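Local coordinates for protein monoglyceride lipase (Saccharomyces cerevisiae, PDB 4ZWN) that hydrolyses monoacylglycerols to free fatty acids and glycerol, with a strong preference for monounsaturated substrates, and also takes part in breaking down fatty acid ethyl esters, at residues I266-D271 / N275-S280; G142-G147 / A300-F305; E59-V64 / K326-E331; G88-T93 / K132-P137. The protein carries 2 engineered substitutions. All blocks are in the same frame, centred on the assembly; numbering follows the deposited sequence.

In the fold
Along the chain, the outermost loop is closed by contact 3, which joins the start of strand 62-67 to the residues just after helix 310-326. The other three are nested inside it. Contact 4 closes the loop between strand 89-94 and the end of helix 113-134, and it touches contact 3 through R63 and E90. Contact 2 follows in series, opening at the nucleophile elbow after strand 138-143 and closing at the loop that carries H302. Contact 1 is nested within contact 2, between strand 264-269 and helix 277-286. Contacts 1 and 2 meet at the active site, where N275 reaches S144. None cross, and all four reach the same mixed sheet.

Contact 1: residues I266-D271 / N275-S280; sequences IMHGQD and NDPKGS
H268 is joined to 275-280 by two hydrogen bonds, both at the edge of its ring. ND1 of H268 pairs with OG of S280 at 2.8 Å, and the angle of 164° makes this bond nearly straight. NE2 of H268 donates to the backbone O of N275 at 2.9 Å. This second bond is more bent, and the donor stands above the carbonyl plane. With both ring nitrogens engaged, the imidazole is fixed in its rotation. CG of H268 lies anti to the backbone N (chi1 -158°), which sends the ring across to the start of the helix.

Van der Waals contacts add to this grip. CA of P277 sits over one face of the H268 ring, 3.9 Å from its centroid, in a CH-pi contact. CG of P277 also approaches O of G269 at 3.9 Å. Two residues earlier, CG2 of I266 packs on OG of S280 at 3.4 Å. An alanine in place of H268 would probably leave the O of N275 and the OG of S280 without these mates and open a gap beneath P277.

One capping bond marks the helix start. D276 is the N-cap of helix 277-286, and its OD1 accepts from N of K278 at 2.9 Å. Next to it, N275 turns its ND2 to OG of S144, the inferred nucleophile, and to O of G170, while its N bonds to D272. The segments belong to the beta-alpha-beta unit of strand 264-269, helix 277-286 and strand 292-297. In this alpha/beta hydrolase, the turn between the first two carries D272, the probable acid of the catalytic triad.

Contact 2: residues G142-G147 / A300-F305; sequences GHSMGG and ARHSIF
H143, the last residue of strand 138-143, meets H302 and S303 from the loop after strand 292-297. CE1 of H143 comes within 3.1 Å of the backbone O of H302, which lies at the ring edge. The same CE1 stands over the centre of one face of the H302 ring. The two imidazoles are neither stacked nor edge-to-face: their centroids are 4.5 Å apart and their planes are turned by 50°. NE2 of H143 is 3.6 Å from OG of S303. The other ring nitrogen, ND1, bonds to OG of S169, which fixes the turn of the ring.

S144 follows, the inferred nucleophile of the GXSXG motif. Its backbone is strained, with phi 50° and psi -115°, as expected at a nucleophile elbow. OG of S144 lies at the edge of the H302 ring, in its plane, 3.4 Å from NE2. A water bridges the pair, at 2.7 Å from OG of S144 and 2.9 Å from NE2 of H302. OG of S144 is also held by ND2 of N275, and ND1 of H302 is bonded to OD2 of D272, consistent with a Ser-His-Asp charge relay, the inferred role of these residues.

After the turn at S144, helix 145-156 starts close against the strand: a side chain at G146 would be crowded by N of H143. The elbow thus joins strand 138-143 to helix 145-156. Past H302, I304 and F305 pack on helix 310-326, on S169 of strand 165-169 and on M267 of strand 264-269.

Contact 3: residues E59-V64 / K326-E331; sequences EVRGRV and KHTTTE
The lead-in to strand 62-67, a strand of the central alpha/beta hydrolase sheet, is tied here to the chain just after helix 310-326. R61 and T328 carry the contact. NH2 of R61 donates to OG1 of T328 at 2.8 Å, with the hydroxyl tilted 20° from the guanidinium plane. NE of R61 makes a weak bond to the same oxygen at 3.0 Å. Two neighbouring N-H groups of one arginine therefore converge on a single hydroxyl. The R61 chain bends at chi3 (58°), which turns its guanidinium edge onto T328. The threonine methyl CG2 rests 3.5 Å from the backbone O of R61.

OG1 of T328 also bonds to O of L324 and to OH of Y89, so several polar groups gather on this hydroxyl. NE of R61 is shared with OH of Y89 too.

The contact lies on the protein surface, away from the active site. Backbone bonds join R61 to G88 and G62 to E90, which links the lead-in to strand 89-94. On the other side of strand 62-67, R63 pairs with F139 of strand 138-143, and the side chain of T328 packs on that same residue.

Contact 4: residues G88-T93 / K132-P137; sequences GYESFT and KAKGIP
E90 of strand 89-94 meets K134, at the end of helix 113-134, in a close salt bridge. NZ of K134 donates to OE2 of E90 at 2.8 Å and uses the syn lone pair of that oxygen. The two side chains come from opposite directions, and both are extended beyond CG. Full extension of K134 (chi4 180°) lets its ammonium cross the space between helix and strand.

The closer-packed side of the carboxylate faces I136. CD1 of I136 lies 3.3 Å from OE1 of E90, and the two side chains cross at about a right angle. OE1 is also held by NE of R63, so the two oxygens of E90 serve two different cations. Such flanking positive charges would be expected to favour the ionised form of the glutamate. V53 and V60 touch the E90 side chain as well. A glutamine here would probably leave K134 without its charged mate and take from R63 one of its two carboxylate partners.

The helix side is looser. K134 is exposed. Apart from NZ, it keeps its distance: its CE lies 4.0 Å from OE2 of E90. The backbones are well apart, with the CA atoms of E90 and I136 separated by 9.8 Å, so side chains alone span the gap.

G135 has positive phi (64°) and is the C-prime residue of a Schellman motif. N of I136 reaches back to O of C131, while N of G135 bonds weakly to O of K132. The motif ends helix 113-134 and turns the chain toward strand 138-143, as a helix-to-strand connection of the alpha/beta hydrolase fold.

Contact 1: residues I266-D271 / N275-S280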
loop_
_atom_site.group_PDB
_atom_site.type_symbol
_atom_site.label_atom_id
_atom_site.label_comp_id
_atom_site.label_asym_id
_atom_site.label_seq_id
_atom_site.Cartn_x
_atom_site.Cartn_y
_atom_site.Cartn_z
ATOM N N ILE A 266 -0.147 0.971 12.268
ATOM C CA ILE A 266 0.330 -0.096 11.403
ATOM C C ILE A 266 -0.430 -1.378 11.698
ATOM O O ILE A 266 -0.583 -1.763 12.879
ATOM C CB ILE A 266 1.847 -0.333 11.554
ATOM C CG1 ILE A 266 2.640 0.867 10.994
ATOM C CG2 ILE A 266 2.256 -1.606 10.826
ATOM C CD1 ILE A 266 4.156 0.775 11.165
ATOM N N MET A 267 -0.934 -2.024 10.640
ATOM C CA MET A 267 -1.613 -3.308 10.828
ATOM C C MET A 267 -0.829 -4.376 10.074
ATOM O O MET A 267 -0.502 -4.211 8.882
ATOM C CB MET A 267 -3.039 -3.240 10.365
ATOM C CG MET A 267 -3.702 -2.029 10.924
ATOM S SD MET A 267 -5.146 -1.406 10.105
ATOM C CE MET A 267 -5.564 -0.150 11.307
ATOM N N HIS A 268 -0.535 -5.475 10.764
ATOM C CA HIS A 268 0.441 -6.439 10.288
ATOM C C HIS A 268 0.067 -7.831 10.759
ATOM O O HIS A 268 -0.089 -8.050 11.959
ATOM C CB HIS A 268 1.834 -6.046 10.793
ATOM C CG HIS A 268 2.959 -6.607 9.983
ATOM N ND1 HIS A 268 4.114 -5.899 9.730
ATOM C CD2 HIS A 268 3.105 -7.798 9.349
ATOM C CE1 HIS A 268 4.921 -6.624 8.982
ATOM N NE2 HIS A 268 4.336 -7.780 8.735
ATOM N N GLY A 269 -0.031 -8.772 9.826
ATOM C CA GLY A 269 -0.326 -10.146 10.185
ATOM C C GLY A 269 0.804 -10.745 10.998
ATOM O O GLY A 269 1.976 -10.585 10.652
ATOM N N GLN A 270 0.454 -11.413 12.090
ATOM C CA GLN A 270 1.447 -12.003 12.969
ATOM C C GLN A 270 2.215 -13.101 12.243
ATOM O O GLN A 270 3.408 -13.289 12.476
ATOM C CB GLN A 270 0.780 -12.552 14.230
ATOM C CG GLN A 270 1.754 -13.142 15.241
ATOM C CD GLN A 270 2.694 -12.105 15.824
ATOM O OE1 GLN A 270 2.285 -11.254 16.616
ATOM N NE2 GLN A 270 3.964 -12.173 15.438
ATOM N N ASP A 271 1.530 -13.809 11.349
ATOM C CA ASP A 271 2.142 -14.925 10.631
ATOM C C ASP A 271 2.704 -14.508 9.275
ATOM O O ASP A 271 2.963 -15.355 8.418
ATOM C CB ASP A 271 1.128 -16.053 10.442
ATOM C CG ASP A 271 0.639 -16.616 11.757
ATOM O OD1 ASP A 271 1.328 -16.417 12.780
ATOM O OD2 ASP A 271 -0.433 -17.260 11.768
ATOM N N ASN A 275 6.964 -9.949 4.815
ATOM C CA ASN A 275 7.550 -8.803 5.502
ATOM C C ASN A 275 7.571 -9.036 7.009
ATOM O O ASN A 275 6.535 -9.295 7.617
ATOM C CB ASN A 275 6.781 -7.519 5.180
ATOM C CG ASN A 275 6.883 -7.128 3.718
ATOM O OD1 ASN A 275 7.754 -7.612 2.994
ATOM N ND2 ASN A 275 5.998 -6.240 3.277
ATOM N N ASP A 276 8.753 -8.946 7.609
ATOM C CA ASP A 276 8.909 -9.238 9.029
ATOM C C ASP A 276 8.170 -8.234 9.908
ATOM O O ASP A 276 8.338 -7.022 9.756
ATOM C CB ASP A 276 10.391 -9.262 9.407
ATOM C CG ASP A 276 10.667 -10.105 10.639
ATOM O OD1 ASP A 276 9.897 -10.021 11.616
ATOM O OD2 ASP A 276 11.659 -10.862 10.627
ATOM N N PRO A 277 7.345 -8.743 10.838
ATOM C CA PRO A 277 6.678 -7.903 11.839
ATOM C C PRO A 277 7.667 -7.095 12.680
ATOM O O PRO A 277 7.279 -6.084 13.264
ATOM C CB PRO A 277 5.928 -8.921 12.702
ATOM C CG PRO A 277 5.668 -10.062 11.783
ATOM C CD PRO A 277 6.880 -10.141 10.898
ATOM N N LYS A 278 8.920 -7.542 12.733
ATOM C CA LYS A 278 9.974 -6.830 13.454
ATOM C C LYS A 278 10.133 -5.393 12.958
ATOM O O LYS A 278 10.428 -4.490 13.737
ATOM C CB LYS A 278 11.309 -7.574 13.326
ATOM C CG LYS A 278 11.435 -8.820 14.203
ATOM C CD LYS A 278 12.760 -9.546 13.949
ATOM C CE LYS A 278 12.912 -10.782 14.828
ATOM N NZ LYS A 278 11.794 -11.754 14.648
ATOM N N GLY A 279 9.933 -5.188 11.658
ATOM C CA GLY A 279 10.050 -3.867 11.068
ATOM C C GLY A 279 9.005 -2.898 11.586
ATOM O O GLY A 279 9.315 -1.754 11.921
ATOM N N SER A 280 7.761 -3.361 11.655
ATOM C CA SER A 280 6.665 -2.546 12.162
ATOM C C SER A 280 6.817 -2.270 13.660
ATOM O O SER A 280 6.519 -1.170 14.129
ATOM C CB SER A 280 5.321 -3.227 11.887
ATOM O OG SER A 280 5.118 -3.430 10.498
#

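Contact 2: residues G142-G147 / A300-F305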
loop_
_atom_site.group_PDB
_atom_site.type_symbol
_atom_site.label_atom_id
_atom_site.label_comp_id
_atom_site.label_asym_id
_atom_site.label_seq_id
_atom_site.Cartn_x
_atom_site.Cartn_y
_atom_site.Cartn_z
ATOM N N GLY A 142 -1.166 2.287 2.644
ATOM C CA GLY A 142 -0.248 1.560 1.791
ATOM C C GLY A 142 -0.026 0.139 2.265
ATOM O O GLY A 142 0.032 -0.116 3.467
ATOM N N HIS A 143 0.092 -0.790 1.320
ATOM C CA HIS A 143 0.374 -2.178 1.661
ATOM C C HIS A 143 1.750 -2.610 1.167
ATOM O O HIS A 143 2.127 -2.328 0.031
ATOM C CB HIS A 143 -0.690 -3.110 1.084
ATOM C CG HIS A 143 -0.350 -4.559 1.230
ATOM N ND1 HIS A 143 -0.310 -5.193 2.454
ATOM C CD2 HIS A 143 -0.005 -5.492 0.311
ATOM C CE1 HIS A 143 0.030 -6.457 2.282
ATOM N NE2 HIS A 143 0.222 -6.664 0.989
ATOM N N SER A 144 2.485 -3.305 2.032
ATOM C CA SER A 144 3.823 -3.830 1.708
ATOM C C SER A 144 4.667 -2.701 1.119
ATOM O O SER A 144 4.976 -1.727 1.809
ATOM C CB SER A 144 3.694 -4.995 0.723
ATOM O OG SER A 144 4.906 -5.723 0.652
ATOM N N MET A 145 5.045 -2.838 -0.149
ATOM C CA MET A 145 5.803 -1.801 -0.844
ATOM C C MET A 145 5.114 -0.442 -0.718
ATOM O O MET A 145 5.774 0.574 -0.516
ATOM C CB MET A 145 5.977 -2.152 -2.325
ATOM C CG MET A 145 6.811 -1.147 -3.102
ATOM S SD MET A 145 6.633 -1.336 -4.887
ATOM C CE MET A 145 4.935 -0.802 -5.109
ATOM N N GLY A 146 3.790 -0.442 -0.836
ATOM C CA GLY A 146 3.004 0.766 -0.662
ATOM C C GLY A 146 3.045 1.264 0.771
ATOM O O GLY A 146 2.966 2.467 1.022
ATOM N N GLY A 147 3.165 0.332 1.712
ATOM C CA GLY A 147 3.330 0.674 3.113
ATOM C C GLY A 147 4.653 1.372 3.382
ATOM O O GLY A 147 4.712 2.332 4.150
ATOM N N ALA A 300 -3.083 -14.307 10.873
ATOM C CA ALA A 300 -3.097 -13.597 9.624
ATOM C C ALA A 300 -1.740 -13.577 8.984
ATOM O O ALA A 300 -0.772 -13.826 9.599
ATOM C CB ALA A 300 -3.657 -12.216 9.793
ATOM N N ARG A 301 -1.715 -13.329 7.706
ATOM C CA ARG A 301 -0.533 -13.441 6.918
ATOM C C ARG A 301 -0.304 -12.125 6.241
ATOM O O ARG A 301 -0.675 -11.114 6.751
ATOM C CB ARG A 301 -0.691 -14.556 5.911
ATOM C CG ARG A 301 -0.608 -15.910 6.552
ATOM C CD ARG A 301 -0.493 -17.045 5.583
ATOM N NE ARG A 301 -0.523 -18.316 6.284
ATOM C CZ ARG A 301 -0.632 -19.515 5.726
ATOM N NH1 ARG A 301 -0.732 -19.675 4.438
ATOM N NH2 ARG A 301 -0.663 -20.570 6.483
ATOM N N HIS A 302 0.329 -12.131 5.096
ATOM C CA HIS A 302 0.632 -10.878 4.409
ATOM C C HIS A 302 -0.419 -9.887 3.904
ATOM O O HIS A 302 -0.443 -8.736 4.337
ATOM C CB HIS A 302 1.522 -11.225 3.218
ATOM C CG HIS A 302 2.227 -10.042 2.627
ATOM N ND1 HIS A 302 2.946 -9.150 3.391
ATOM C CD2 HIS A 302 2.322 -9.609 1.350
ATOM C CE1 HIS A 302 3.456 -8.214 2.608
ATOM N NE2 HIS A 302 3.090 -8.470 1.362
ATOM N N SER A 303 -1.277 -10.326 2.989
ATOM C CA SER A 303 -2.257 -9.433 2.363
ATOM C C SER A 303 -3.547 -9.426 3.181
ATOM O O SER A 303 -4.555 -9.996 2.765
ATOM C CB SER A 303 -2.565 -9.847 0.922
ATOM O OG SER A 303 -1.415 -9.743 0.102
ATOM N N ILE A 304 -3.515 -8.764 4.333
ATOM C CA ILE A 304 -4.630 -8.800 5.277
ATOM C C ILE A 304 -5.818 -7.938 4.852
ATOM O O ILE A 304 -6.947 -8.170 5.282
ATOM C CB ILE A 304 -4.177 -8.356 6.681
ATOM C CG1 ILE A 304 -3.561 -6.955 6.629
ATOM C CG2 ILE A 304 -3.187 -9.354 7.259
ATOM C CD1 ILE A 304 -3.119 -6.426 7.981
ATOM N N PHE A 305 -5.563 -6.946 4.006
ATOM C CA PHE A 305 -6.601 -6.011 3.586
ATOM C C PHE A 305 -7.228 -6.369 2.246
ATOM O O PHE A 305 -8.123 -5.668 1.774
ATOM C CB PHE A 305 -6.036 -4.590 3.493
ATOM C CG PHE A 305 -6.084 -3.827 4.780
ATOM C CD1 PHE A 305 -7.273 -3.274 5.223
ATOM C CD2 PHE A 305 -4.937 -3.636 5.532
ATOM C CE1 PHE A 305 -7.322 -2.561 6.405
ATOM C CE2 PHE A 305 -4.979 -2.921 6.711
ATOM C CZ PHE A 305 -6.176 -2.380 7.145
HETATM O O HOH W 1 5.026 -8.076 -0.700
#

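Contact 3: residues E59-V64 / K326-E331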
loop_
_atom_site.group_PDB
_atom_site.type_symbol
_atom_site.label_atom_id
_atom_site.label_comp_id
_atom_site.label_asym_id
_atom_site.label_seq_id
_atom_site.Cartn_x
_atom_site.Cartn_y
_atom_site.Cartn_z
ATOM N N GLU A 59 -23.273 11.339 2.851
ATOM C CA GLU A 59 -22.128 12.091 3.295
ATOM C C GLU A 59 -20.829 11.337 3.445
ATOM O O GLU A 59 -20.807 10.162 3.690
ATOM C CB GLU A 59 -22.438 12.787 4.602
ATOM C CG GLU A 59 -23.203 11.931 5.577
ATOM C CD GLU A 59 -23.707 12.719 6.765
ATOM O OE1 GLU A 59 -24.916 12.977 6.829
ATOM O OE2 GLU A 59 -22.891 13.073 7.636
ATOM N N VAL A 60 -19.752 12.098 3.338
ATOM C CA VAL A 60 -18.386 11.640 3.402
ATOM C C VAL A 60 -17.718 12.111 4.646
ATOM O O VAL A 60 -17.726 13.261 4.930
ATOM C CB VAL A 60 -17.578 12.271 2.275
ATOM C CG1 VAL A 60 -16.235 11.613 2.132
ATOM C CG2 VAL A 60 -18.340 12.251 0.973
ATOM N N ARG A 61 -17.092 11.197 5.351
ATOM C CA ARG A 61 -16.315 11.477 6.553
ATOM C C ARG A 61 -14.871 11.797 6.191
ATOM O O ARG A 61 -14.209 12.577 6.873
ATOM C CB ARG A 61 -16.361 10.294 7.517
ATOM C CG ARG A 61 -17.741 9.985 8.056
ATOM C CD ARG A 61 -17.660 8.869 9.072
ATOM N NE ARG A 61 -16.769 9.223 10.172
ATOM C CZ ARG A 61 -17.185 9.667 11.353
ATOM N NH1 ARG A 61 -18.482 9.803 11.591
ATOM N NH2 ARG A 61 -16.305 9.969 12.297
ATOM N N GLY A 62 -14.393 11.183 5.113
ATOM C CA GLY A 62 -13.036 11.393 4.643
ATOM C C GLY A 62 -12.696 10.578 3.407
ATOM O O GLY A 62 -13.456 9.698 2.994
ATOM N N ARG A 63 -11.549 10.877 2.805
ATOM C CA ARG A 63 -11.070 10.116 1.655
ATOM C C ARG A 63 -9.749 9.421 1.978
ATOM O O ARG A 63 -8.880 10.000 2.634
ATOM C CB ARG A 63 -10.901 11.025 0.435
ATOM C CG ARG A 63 -10.493 10.285 -0.834
ATOM C CD ARG A 63 -10.307 11.230 -2.007
ATOM N NE ARG A 63 -11.533 11.956 -2.323
ATOM C CZ ARG A 63 -11.706 12.684 -3.422
ATOM N NH1 ARG A 63 -10.731 12.777 -4.316
ATOM N NH2 ARG A 63 -12.856 13.315 -3.631
ATOM N N VAL A 64 -9.600 8.180 1.521
ATOM C CA VAL A 64 -8.360 7.442 1.737
ATOM C C VAL A 64 -7.622 7.180 0.424
ATOM O O VAL A 64 -8.173 6.593 -0.506
ATOM C CB VAL A 64 -8.609 6.091 2.441
ATOM C CG1 VAL A 64 -7.295 5.507 2.922
ATOM C CG2 VAL A 64 -9.565 6.260 3.613
ATOM N N LYS A 326 -12.502 7.694 14.595
ATOM C CA LYS A 326 -11.906 8.398 15.724
ATOM C C LYS A 326 -11.215 9.692 15.288
ATOM O O LYS A 326 -11.204 10.677 16.029
ATOM C CB LYS A 326 -10.915 7.486 16.450
ATOM C CG LYS A 326 -10.344 8.078 17.722
ATOM C CD LYS A 326 -9.338 7.140 18.364
ATOM C CE LYS A 326 -8.841 7.700 19.683
ATOM N NZ LYS A 326 -8.356 9.100 19.525
ATOM N N HIS A 327 -10.660 9.692 14.078
ATOM C CA HIS A 327 -9.911 10.845 13.588
ATOM C C HIS A 327 -10.734 11.659 12.600
ATOM O O HIS A 327 -10.214 12.530 11.879
ATOM C CB HIS A 327 -8.597 10.389 12.972
ATOM C CG HIS A 327 -7.672 9.754 13.960
ATOM N ND1 HIS A 327 -7.753 8.421 14.311
ATOM C CD2 HIS A 327 -6.656 10.273 14.692
ATOM C CE1 HIS A 327 -6.821 8.148 15.206
ATOM N NE2 HIS A 327 -6.143 9.252 15.455
ATOM N N THR A 328 -12.037 11.381 12.600
ATOM C CA THR A 328 -13.006 12.241 11.911
ATOM C C THR A 328 -14.228 12.552 12.791
ATOM O O THR A 328 -15.291 13.012 12.307
ATOM C CB THR A 328 -13.460 11.626 10.553
ATOM O OG1 THR A 328 -14.014 10.324 10.748
ATOM C CG2 THR A 328 -12.275 11.508 9.591
ATOM N N THR A 329 -14.081 12.304 14.088
ATOM C CA THR A 329 -15.153 12.553 15.043
ATOM C C THR A 329 -15.284 14.041 15.349
ATOM O O THR A 329 -14.330 14.680 15.791
ATOM C CB THR A 329 -14.927 11.786 16.359
ATOM O OG1 THR A 329 -15.974 12.102 17.284
ATOM C CG2 THR A 329 -13.586 12.161 16.970
ATOM N N THR A 330 -16.471 14.588 15.109
ATOM C CA THR A 330 -16.729 16.001 15.357
ATOM C C THR A 330 -17.942 16.191 16.261
ATOM O O THR A 330 -17.805 16.376 17.470
ATOM C CB THR A 330 -16.952 16.773 14.043
ATOM O OG1 THR A 330 -17.953 16.110 13.261
ATOM C CG2 THR A 330 -15.661 16.852 13.245
ATOM N N GLU A 331 -19.130 16.145 15.666
ATOM C CA GLU A 331 -20.369 16.311 16.415
ATOM C C GLU A 331 -21.514 16.736 15.501
ATOM O O GLU A 331 -21.821 16.061 14.519
ATOM C CB GLU A 331 -20.183 17.335 17.537
ATOM C CG GLU A 331 -20.370 16.765 18.934
ATOM C CD GLU A 331 -20.322 17.833 20.009
ATOM O OE1 GLU A 331 -20.512 19.023 19.677
ATOM O OE2 GLU A 331 -20.097 17.484 21.187
#

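Contact 4: residues G88-T93 / K132-P137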
loop_
_atom_site.group_PDB
_atom_site.type_symbol
_atom_site.label_atom_id
_atom_site.label_comp_id
_atom_site.label_asym_id
_atom_site.label_seq_id
_atom_site.Cartn_x
_atom_site.Cartn_y
_atom_site.Cartn_z
ATOM N N GLY A 88 -18.872 5.213 4.651
ATOM C CA GLY A 88 -18.762 6.657 4.573
ATOM C C GLY A 88 -17.381 7.201 4.270
ATOM O O GLY A 88 -17.050 8.312 4.684
ATOM N N TYR A 89 -16.576 6.431 3.541
ATOM C CA TYR A 89 -15.237 6.878 3.172
ATOM C C TYR A 89 -14.957 6.727 1.681
ATOM O O TYR A 89 -15.125 5.649 1.105
ATOM C CB TYR A 89 -14.178 6.119 3.976
ATOM C CG TYR A 89 -14.183 6.474 5.442
ATOM C CD1 TYR A 89 -13.523 7.606 5.903
ATOM C CD2 TYR A 89 -14.857 5.684 6.365
ATOM C CE1 TYR A 89 -13.532 7.941 7.242
ATOM C CE2 TYR A 89 -14.869 6.008 7.703
ATOM C CZ TYR A 89 -14.208 7.138 8.137
ATOM O OH TYR A 89 -14.220 7.463 9.472
ATOM N N GLU A 90 -14.525 7.823 1.064
ATOM C CA GLU A 90 -14.103 7.803 -0.328
ATOM C C GLU A 90 -12.729 7.160 -0.455
ATOM O O GLU A 90 -11.915 7.227 0.468
ATOM C CB GLU A 90 -14.074 9.221 -0.904
ATOM C CG GLU A 90 -15.432 9.889 -0.983
ATOM C CD GLU A 90 -15.351 11.322 -1.473
ATOM O OE1 GLU A 90 -14.248 11.910 -1.425
ATOM O OE2 GLU A 90 -16.392 11.859 -1.910
ATOM N N SER A 91 -12.472 6.537 -1.600
ATOM C CA SER A 91 -11.160 5.967 -1.876
ATOM C C SER A 91 -10.597 6.489 -3.188
ATOM O O SER A 91 -11.336 6.767 -4.134
ATOM C CB SER A 91 -11.223 4.439 -1.922
ATOM O OG SER A 91 -11.533 3.888 -0.656
ATOM N N PHE A 92 -9.277 6.621 -3.234
ATOM C CA PHE A 92 -8.580 6.922 -4.469
ATOM C C PHE A 92 -7.351 6.038 -4.565
ATOM O O PHE A 92 -6.535 5.993 -3.644
ATOM C CB PHE A 92 -8.181 8.397 -4.546
ATOM C CG PHE A 92 -7.602 8.798 -5.880
ATOM C CD1 PHE A 92 -6.258 8.607 -6.156
ATOM C CD2 PHE A 92 -8.406 9.363 -6.858
ATOM C CE1 PHE A 92 -5.726 8.971 -7.382
ATOM C CE2 PHE A 92 -7.881 9.729 -8.084
ATOM C CZ PHE A 92 -6.541 9.533 -8.347
ATOM N N THR A 93 -7.226 5.329 -5.678
ATOM C CA THR A 93 -6.037 4.534 -5.931
ATOM C C THR A 93 -5.637 4.663 -7.392
ATOM O O THR A 93 -6.449 5.023 -8.244
ATOM C CB THR A 93 -6.251 3.048 -5.571
ATOM O OG1 THR A 93 -4.995 2.361 -5.611
ATOM C CG2 THR A 93 -7.219 2.388 -6.539
ATOM N N LYS A 132 -10.420 19.625 -0.786
ATOM C CA LYS A 132 -10.423 21.014 -0.335
ATOM C C LYS A 132 -11.822 21.607 -0.396
ATOM O O LYS A 132 -12.286 22.236 0.557
ATOM C CB LYS A 132 -9.462 21.847 -1.191
ATOM C CG LYS A 132 -9.564 23.352 -0.992
ATOM C CD LYS A 132 -8.252 23.920 -0.471
ATOM C CE LYS A 132 -8.171 25.425 -0.678
ATOM N NZ LYS A 132 -9.222 26.161 0.078
ATOM N N ALA A 133 -12.486 21.390 -1.525
ATOM C CA ALA A 133 -13.817 21.929 -1.762
ATOM C C ALA A 133 -14.858 21.310 -0.832
ATOM O O ALA A 133 -15.736 22.006 -0.321
ATOM C CB ALA A 133 -14.210 21.718 -3.213
ATOM N N LYS A 134 -14.752 20.003 -0.612
ATOM C CA LYS A 134 -15.705 19.287 0.236
ATOM C C LYS A 134 -15.409 19.461 1.724
ATOM O O LYS A 134 -16.239 19.129 2.570
ATOM C CB LYS A 134 -15.709 17.796 -0.107
ATOM C CG LYS A 134 -16.111 17.471 -1.536
ATOM C CD LYS A 134 -16.015 15.974 -1.800
ATOM C CE LYS A 134 -16.553 15.619 -3.172
ATOM N NZ LYS A 134 -16.460 14.159 -3.433
ATOM N N GLY A 135 -14.221 19.970 2.037
ATOM C CA GLY A 135 -13.794 20.118 3.415
ATOM C C GLY A 135 -13.647 18.790 4.136
ATOM O O GLY A 135 -14.015 18.664 5.305
ATOM N N ILE A 136 -13.108 17.794 3.440
ATOM C CA ILE A 136 -12.940 16.464 4.020
ATOM C C ILE A 136 -11.465 16.081 4.134
ATOM O O ILE A 136 -10.649 16.464 3.295
ATOM C CB ILE A 136 -13.683 15.387 3.198
ATOM C CG1 ILE A 136 -13.098 15.281 1.792
ATOM C CG2 ILE A 136 -15.171 15.696 3.136
ATOM C CD1 ILE A 136 -13.686 14.157 0.981
ATOM N N PRO A 137 -11.119 15.325 5.186
ATOM C CA PRO A 137 -9.731 14.929 5.440
ATOM C C PRO A 137 -9.223 13.877 4.458
ATOM O O PRO A 137 -9.995 13.029 3.998
ATOM C CB PRO A 137 -9.788 14.363 6.859
ATOM C CG PRO A 137 -11.182 13.857 6.995
ATOM C CD PRO A 137 -12.033 14.825 6.229
#